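PDB 4DWD: mandelate racemase/muconate lactonizing enzyme, C-terminal domain protein from Paracoccus denitrificans, which binds magnesium and probably acts as a hydro-lyase of the enolase superfamily. Local coordinates for residues Ala91-Trp103 and Pro270-Met282. Sequence-based numbering, arbitrary orientation.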
ATOM      1  N   ALA B  91     -21.838   3.556  27.486  1.00  9.41           N
ATOM      2  CA  ALA B  91     -22.928   4.217  26.784  1.00  9.42           C
ATOM      3  C   ALA B  91     -23.517   3.351  25.674  1.00  9.12           C
ATOM      4  O   ALA B  91     -24.739   3.312  25.513  1.00  9.93           O
ATOM      5  CB  ALA B  91     -22.492   5.585  26.257  1.00 10.12           C
ATOM      6  N   THR B  92     -22.676   2.657  24.901  1.00  9.21           N
ATOM      7  CA  THR B  92     -23.246   1.793  23.871  1.00  9.85           C
ATOM      8  C   THR B  92     -24.083   0.651  24.461  1.00  9.13           C
ATOM      9  O   THR B  92     -25.071   0.257  23.851  1.00  9.28           O
ATOM     10  CB  THR B  92     -22.200   1.240  22.873  1.00  9.93           C
ATOM     11  OG1 THR B  92     -21.171   0.511  23.567  1.00  9.44           O
ATOM     12  CG2 THR B  92     -21.556   2.391  22.073  1.00 11.38           C
ATOM     13  N   ALA B  93     -23.698   0.129  25.628  1.00  9.08           N
ATOM     14  CA  ALA B  93     -24.510  -0.921  26.279  1.00  8.92           C
ATOM     15  C   ALA B  93     -25.840  -0.367  26.781  1.00  9.43           C
ATOM     16  O   ALA B  93     -26.868  -1.036  26.672  1.00  9.82           O
ATOM     17  CB  ALA B  93     -23.749  -1.592  27.412  1.00  9.60           C
ATOM     18  N   ALA B  94     -25.825   0.853  27.324  1.00  9.24           N
ATOM     19  CA  ALA B  94     -27.070   1.531  27.712  1.00  9.25           C
ATOM     20  C   ALA B  94     -28.021   1.689  26.527  1.00  9.38           C
ATOM     21  O   ALA B  94     -29.217   1.396  26.625  1.00 10.09           O
ATOM     22  CB  ALA B  94     -26.748   2.880  28.326  1.00 11.08           C
ATOM     23  N   LEU B  95     -27.471   2.138  25.404  1.00  9.61           N
ATOM     24  CA  LEU B  95     -28.244   2.302  24.171  1.00  9.66           C
ATOM     25  C   LEU B  95     -28.749   0.958  23.629  1.00  9.64           C
ATOM     26  O   LEU B  95     -29.914   0.852  23.231  1.00 10.17           O
ATOM     27  CB  LEU B  95     -27.421   3.049  23.127  1.00 10.29           C
ATOM     28  CG  LEU B  95     -27.154   4.514  23.473  1.00 11.91           C
ATOM     29  CD1 LEU B  95     -26.000   5.055  22.632  1.00 15.65           C
ATOM     30  CD2 LEU B  95     -28.402   5.356  23.265  1.00 15.48           C
ATOM     31  N   ALA B  96     -27.879  -0.066  23.649  1.00  9.12           N
ATOM     32  CA  ALA B  96     -28.259  -1.416  23.215  1.00  8.81           C
ATOM     33  C   ALA B  96     -29.435  -1.934  24.027  1.00  9.38           C
ATOM     34  O   ALA B  96     -30.380  -2.478  23.462  1.00  9.26           O
ATOM     35  CB  ALA B  96     -27.081  -2.369  23.356  1.00  9.23           C
ATOM     36  N   ALA B  97     -29.376  -1.756  25.350  1.00  9.15           N
ATOM     37  CA  ALA B  97     -30.448  -2.244  26.217  1.00  9.58           C
ATOM     38  C   ALA B  97     -31.788  -1.592  25.854  1.00  9.66           C
ATOM     39  O   ALA B  97     -32.831  -2.265  25.806  1.00 10.34           O
ATOM     40  CB  ALA B  97     -30.093  -1.972  27.673  1.00 10.32           C
ATOM     41  N   CYS B  98     -31.762  -0.285  25.595  1.00  9.40           N
ATOM     42  CA  CYS B  98     -32.993   0.421  25.236  1.00  9.77           C
ATOM     43  C   CYS B  98     -33.508  -0.020  23.874  1.00 10.02           C
ATOM     44  O   CYS B  98     -34.712  -0.157  23.698  1.00 10.35           O
ATOM     45  CB  CYS B  98     -32.797   1.939  25.286  1.00 10.36           C
ATOM     46  SG  CYS B  98     -32.471   2.566  26.954  1.00 11.66           S
ATOM     47  N   ASP B  99     -32.602  -0.251  22.919  1.00  9.78           N
ATOM     48  CA  ASP B  99     -33.002  -0.752  21.613  1.00 10.78           C
ATOM     49  C   ASP B  99     -33.719  -2.086  21.714  1.00 10.28           C
ATOM     50  O   ASP B  99     -34.766  -2.294  21.093  1.00 10.28           O
ATOM     51  CB  ASP B  99     -31.782  -0.913  20.708  1.00 11.05           C
ATOM     52  CG  ASP B  99     -32.152  -1.398  19.330  1.00 11.32           C
ATOM     53  OD1 ASP B  99     -32.526  -0.563  18.479  1.00 13.93           O
ATOM     54  OD2 ASP B  99     -32.094  -2.608  19.093  1.00 12.67           O
ATOM     55  N   ILE B 100     -33.165  -2.992  22.515  1.00  9.83           N
ATOM     56  CA  ILE B 100     -33.746  -4.329  22.644  1.00  9.72           C
ATOM     57  C   ILE B 100     -35.160  -4.220  23.270  1.00  9.97           C
ATOM     58  O   ILE B 100     -36.115  -4.849  22.800  1.00 10.38           O
ATOM     59  CB  ILE B 100     -32.832  -5.265  23.461  1.00  9.74           C
ATOM     60  CG1 ILE B 100     -31.525  -5.560  22.702  1.00  9.41           C
ATOM     61  CG2 ILE B 100     -33.549  -6.590  23.735  1.00 10.06           C
ATOM     62  CD1 ILE B 100     -30.430  -6.115  23.597  1.00  9.77           C
ATOM     63  N   ALA B 101     -35.289  -3.379  24.296  1.00 10.07           N
ATOM     64  CA  ALA B 101     -36.580  -3.184  24.951  1.00 10.60           C
ATOM     65  C   ALA B 101     -37.626  -2.603  23.987  1.00 10.71           C
ATOM     66  O   ALA B 101     -38.794  -3.024  24.024  1.00 11.28           O
ATOM     67  CB  ALA B 101     -36.422  -2.312  26.183  1.00 10.95           C
ATOM     68  N   LEU B 102     -37.220  -1.655  23.142  1.00 10.35           N
ATOM     69  CA  LEU B 102     -38.145  -1.053  22.182  1.00 10.27           C
ATOM     70  C   LEU B 102     -38.561  -2.035  21.103  1.00 10.59           C
ATOM     71  O   LEU B 102     -39.704  -2.015  20.663  1.00 11.79           O
ATOM     72  CB  LEU B 102     -37.593   0.249  21.584  1.00 10.87           C
ATOM     73  CG  LEU B 102     -37.493   1.396  22.607  1.00 10.84           C
ATOM     74  CD1 LEU B 102     -36.839   2.632  21.998  1.00 12.52           C
ATOM     75  CD2 LEU B 102     -38.856   1.751  23.213  1.00 12.79           C
ATOM     76  N   TRP B 103     -37.643  -2.910  20.698  1.00 10.65           N
ATOM     77  CA  TRP B 103     -37.991  -4.000  19.774  1.00 10.43           C
ATOM     78  C   TRP B 103     -38.961  -4.989  20.372  1.00 11.31           C
ATOM     79  O   TRP B 103     -39.858  -5.492  19.686  1.00 10.89           O
ATOM     80  CB  TRP B 103     -36.725  -4.724  19.316  1.00 10.51           C
ATOM     81  CG  TRP B 103     -36.187  -4.175  18.023  1.00 10.06           C
ATOM     82  CD1 TRP B 103     -35.082  -3.353  17.846  1.00 10.69           C
ATOM     83  CD2 TRP B 103     -36.715  -4.413  16.677  1.00 10.66           C
ATOM     84  NE1 TRP B 103     -34.896  -3.064  16.514  1.00 11.53           N
ATOM     85  CE2 TRP B 103     -35.845  -3.666  15.757  1.00 11.30           C
ATOM     86  CE3 TRP B 103     -37.791  -5.117  16.164  1.00 11.84           C
ATOM     87  CZ2 TRP B 103     -36.056  -3.661  14.379  1.00 12.09           C
ATOM     88  CZ3 TRP B 103     -38.004  -5.089  14.775  1.00 12.80           C
ATOM     89  CH2 TRP B 103     -37.150  -4.388  13.909  1.00 13.57           C
ATOM     90  N   PRO B 270     -19.193  -8.844  17.439  1.00  9.28           N
ATOM     91  CA  PRO B 270     -19.778  -7.863  18.352  1.00  9.07           C
ATOM     92  C   PRO B 270     -20.924  -8.502  19.174  1.00  9.26           C
ATOM     93  O   PRO B 270     -21.455  -9.562  18.803  1.00  9.75           O
ATOM     94  CB  PRO B 270     -20.308  -6.787  17.400  1.00  9.47           C
ATOM     95  CG  PRO B 270     -20.675  -7.550  16.157  1.00  9.16           C
ATOM     96  CD  PRO B 270     -19.612  -8.622  16.042  1.00  9.37           C
ATOM     97  N   ASP B 271     -21.289  -7.851  20.276  1.00  8.98           N
ATOM     98  CA  ASP B 271     -22.237  -8.412  21.261  1.00  9.22           C
ATOM     99  C   ASP B 271     -23.437  -7.488  21.351  1.00  9.24           C
ATOM    100  O   ASP B 271     -23.296  -6.285  21.645  1.00  9.22           O
ATOM    101  CB  ASP B 271     -21.529  -8.548  22.630  1.00  9.84           C
ATOM    102  CG  ASP B 271     -22.378  -9.202  23.692  1.00  9.49           C
ATOM    103  OD1 ASP B 271     -23.600  -8.980  23.736  1.00  9.53           O
ATOM    104  OD2 ASP B 271     -21.787  -9.926  24.528  1.00 10.82           O
ATOM    105  N   ILE B 272     -24.617  -8.069  21.150  1.00  8.60           N
ATOM    106  CA  ILE B 272     -25.881  -7.338  21.108  1.00  8.82           C
ATOM    107  C   ILE B 272     -26.243  -6.541  22.375  1.00  9.43           C
ATOM    108  O   ILE B 272     -27.040  -5.591  22.294  1.00  9.00           O
ATOM    109  CB  ILE B 272     -27.019  -8.334  20.716  1.00  9.47           C
ATOM    110  CG1 ILE B 272     -28.259  -7.641  20.144  1.00  9.74           C
ATOM    111  CG2 ILE B 272     -27.368  -9.300  21.856  1.00 10.56           C
ATOM    112  CD1 ILE B 272     -29.018  -8.582  19.234  1.00 10.69           C
ATOM    113  N   VAL B 273     -25.690  -6.928  23.532  1.00  9.28           N
ATOM    114  CA  VAL B 273     -25.932  -6.178  24.768  1.00  8.86           C
ATOM    115  C   VAL B 273     -24.778  -5.254  25.127  1.00  8.66           C
ATOM    116  O   VAL B 273     -24.865  -4.491  26.107  1.00  9.05           O
ATOM    117  CB  VAL B 273     -26.307  -7.074  25.979  1.00  9.07           C
ATOM    118  CG1 VAL B 273     -27.566  -7.862  25.691  1.00 10.56           C
ATOM    119  CG2 VAL B 273     -25.179  -8.003  26.404  1.00  9.71           C
ATOM    120  N   LYS B 274     -23.709  -5.303  24.328  1.00  8.60           N
ATOM    121  CA  LYS B 274     -22.599  -4.354  24.490  1.00  9.64           C
ATOM    122  C   LYS B 274     -22.720  -3.136  23.582  1.00  9.76           C
ATOM    123  O   LYS B 274     -22.189  -2.068  23.896  1.00  9.86           O
ATOM    124  CB  LYS B 274     -21.242  -5.027  24.233  1.00  9.83           C
ATOM    125  CG  LYS B 274     -20.913  -6.092  25.269  1.00  9.51           C
ATOM    126  CD  LYS B 274     -19.533  -6.673  24.983  1.00 11.28           C
ATOM    127  CE  LYS B 274     -19.168  -7.803  25.937  1.00 12.73           C
ATOM    128  NZ  LYS B 274     -18.900  -7.294  27.317  1.00 11.15           N
HETATM  129  N   MSE B 275     -23.384  -3.307  22.446  1.00  9.78           N
HETATM  130  CA  MSE B 275     -23.487  -2.255  21.428  1.00  9.96           C
HETATM  131  C   MSE B 275     -24.631  -2.597  20.518  1.00 10.16           C
HETATM  132  O   MSE B 275     -24.939  -3.783  20.308  1.00 10.12           O
HETATM  133  CB  MSE B 275     -22.171  -2.164  20.630  1.00 10.13           C
HETATM  134  CG  MSE B 275     -21.795  -3.428  19.842  1.00 10.24           C
HETATM  135 SE   MSE B 275     -22.573  -3.450  18.028  1.00 12.93          SE
HETATM  136  CE  MSE B 275     -21.267  -2.262  17.169  1.00 11.61           C
ATOM    137  N   GLY B 276     -25.273  -1.555  19.993  1.00 10.92           N
ATOM    138  CA  GLY B 276     -26.179  -1.689  18.863  1.00 10.36           C
ATOM    139  C   GLY B 276     -27.568  -2.236  19.119  1.00  9.68           C
ATOM    140  O   GLY B 276     -28.531  -1.787  18.512  1.00 10.17           O
ATOM    141  N   GLY B 277     -27.691  -3.221  20.008  1.00  9.59           N
ATOM    142  CA  GLY B 277     -28.980  -3.884  20.148  1.00  9.53           C
ATOM    143  C   GLY B 277     -29.346  -4.565  18.841  1.00  9.95           C
ATOM    144  O   GLY B 277     -28.480  -4.838  18.005  1.00  9.97           O
ATOM    145  N   ILE B 278     -30.622  -4.871  18.666  1.00 10.22           N
ATOM    146  CA  ILE B 278     -31.075  -5.533  17.449  1.00  9.51           C
ATOM    147  C   ILE B 278     -30.806  -4.672  16.203  1.00 10.16           C
ATOM    148  O   ILE B 278     -30.257  -5.162  15.216  1.00 10.19           O
ATOM    149  CB  ILE B 278     -32.567  -5.927  17.584  1.00  9.85           C
ATOM    150  CG1 ILE B 278     -32.678  -7.087  18.592  1.00 10.98           C
ATOM    151  CG2 ILE B 278     -33.171  -6.263  16.216  1.00 10.26           C
ATOM    152  CD1 ILE B 278     -34.044  -7.243  19.224  1.00 11.80           C
ATOM    153  N   THR B 279     -31.174  -3.396  16.259  1.00  9.69           N
ATOM    154  CA  THR B 279     -30.985  -2.496  15.114  1.00  9.94           C
ATOM    155  C   THR B 279     -29.512  -2.438  14.691  1.00 10.51           C
ATOM    156  O   THR B 279     -29.185  -2.603  13.509  1.00 10.81           O
ATOM    157  CB  THR B 279     -31.494  -1.096  15.466  1.00 11.31           C
ATOM    158  OG1 THR B 279     -32.853  -1.204  15.924  1.00 11.74           O
ATOM    159  CG2 THR B 279     -31.435  -0.177  14.260  1.00 12.17           C
ATOM    160  N   GLY B 280     -28.625  -2.226  15.657  1.00  9.61           N
ATOM    161  CA  GLY B 280     -27.204  -2.098  15.340  1.00  9.89           C
ATOM    162  C   GLY B 280     -26.569  -3.395  14.901  1.00 10.22           C
ATOM    163  O   GLY B 280     -25.688  -3.402  14.026  1.00 10.61           O
HETATM  164  N   MSE B 281     -27.004  -4.510  15.494  1.00  9.81           N
HETATM  165  CA  MSE B 281     -26.444  -5.810  15.125  1.00 10.44           C
HETATM  166  C   MSE B 281     -26.820  -6.160  13.700  1.00 10.44           C
HETATM  167  O   MSE B 281     -26.013  -6.762  12.973  1.00  9.98           O
HETATM  168  CB  MSE B 281     -26.808  -6.893  16.133  1.00 10.68           C
HETATM  169  CG  MSE B 281     -26.060  -6.636  17.447  1.00 10.71           C
HETATM  170 SE   MSE B 281     -24.150  -7.123  17.330  1.00 12.80          SE
HETATM  171  CE  MSE B 281     -24.416  -9.051  17.306  1.00 11.80           C
HETATM  172  N   MSE B 282     -28.015  -5.773  13.263  1.00 11.12           N
HETATM  173  CA  MSE B 282     -28.397  -5.988  11.859  1.00 11.21           C
HETATM  174  C   MSE B 282     -27.523  -5.173  10.932  1.00 11.63           C
HETATM  175  O   MSE B 282     -27.143  -5.651   9.866  1.00 13.12           O
HETATM  176  CB  MSE B 282     -29.888  -5.715  11.612  1.00 11.74           C
HETATM  177  CG  MSE B 282     -30.819  -6.673  12.369  1.00 12.16           C
HETATM  178 SE   MSE B 282     -30.742  -8.529  11.689  1.00 14.60          SE
HETATM  179  CE  MSE B 282     -31.692  -8.250  10.005  1.00 14.30           C
TER
HETATM  180  O   HOH W   1     -24.973   1.094  20.813  1.00 16.59           O
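D99 reaches from helix 91-103 to the first turn of helix 277-282 and takes hold of T279 with both carboxylate oxygens. The T279 hydroxyl donates to OD1 on its syn side (OG1 to OD1, 2.7 Å), while the backbone N of T279 approaches OD2 from 33° out of the carboxylate plane (N to OD2, 3.1 Å). With CG anti to the backbone N (chi1 -179°), the acid spans the gap between the helices. T279 OG1 also accepts a nearly straight bond from W103 NE1 (2.8 Å), lying almost in the indole plane, so one hydroxyl links acid and ring. I278 covers a face of that indole, its CG2 3.7 Å from the five-membered ring centroid in a CH-pi contact. An alanine in place of D99 would probably leave the T279 hydroxyl and amide without the carboxylate both use and W103 less firmly oriented.

Packing is close at A96, whose methyl sits on bare backbone, CB 3.4 Å from I272 O and 3.5 Å from G277 N. Because G277 has no side chain, its CA comes within 4.0 Å of the A96 CA. Beside it I100 CD1 packs against V273 CG1. T92 OG1 closes the far end by donating to K274 O, in the carbonyl plane. The looser side lies at partly exposed G276, where water bridges its N to T92 O.

Segments 91-103 and 277-282, their N-to-C directions 104° apart, join the N-terminal capping domain to the barrel. K274 NZ bonds S43 near E249, a calcium ligand in a structure of this protein but without metal in this chain; D271 bonds H298, consistent with mandelate racemase's Asp-His pair. Helices 71-81 and 304-314 touch D99 and I100 respectively, helix 49-63 packs against A93, and 270-282 follows barrel strand 267-268.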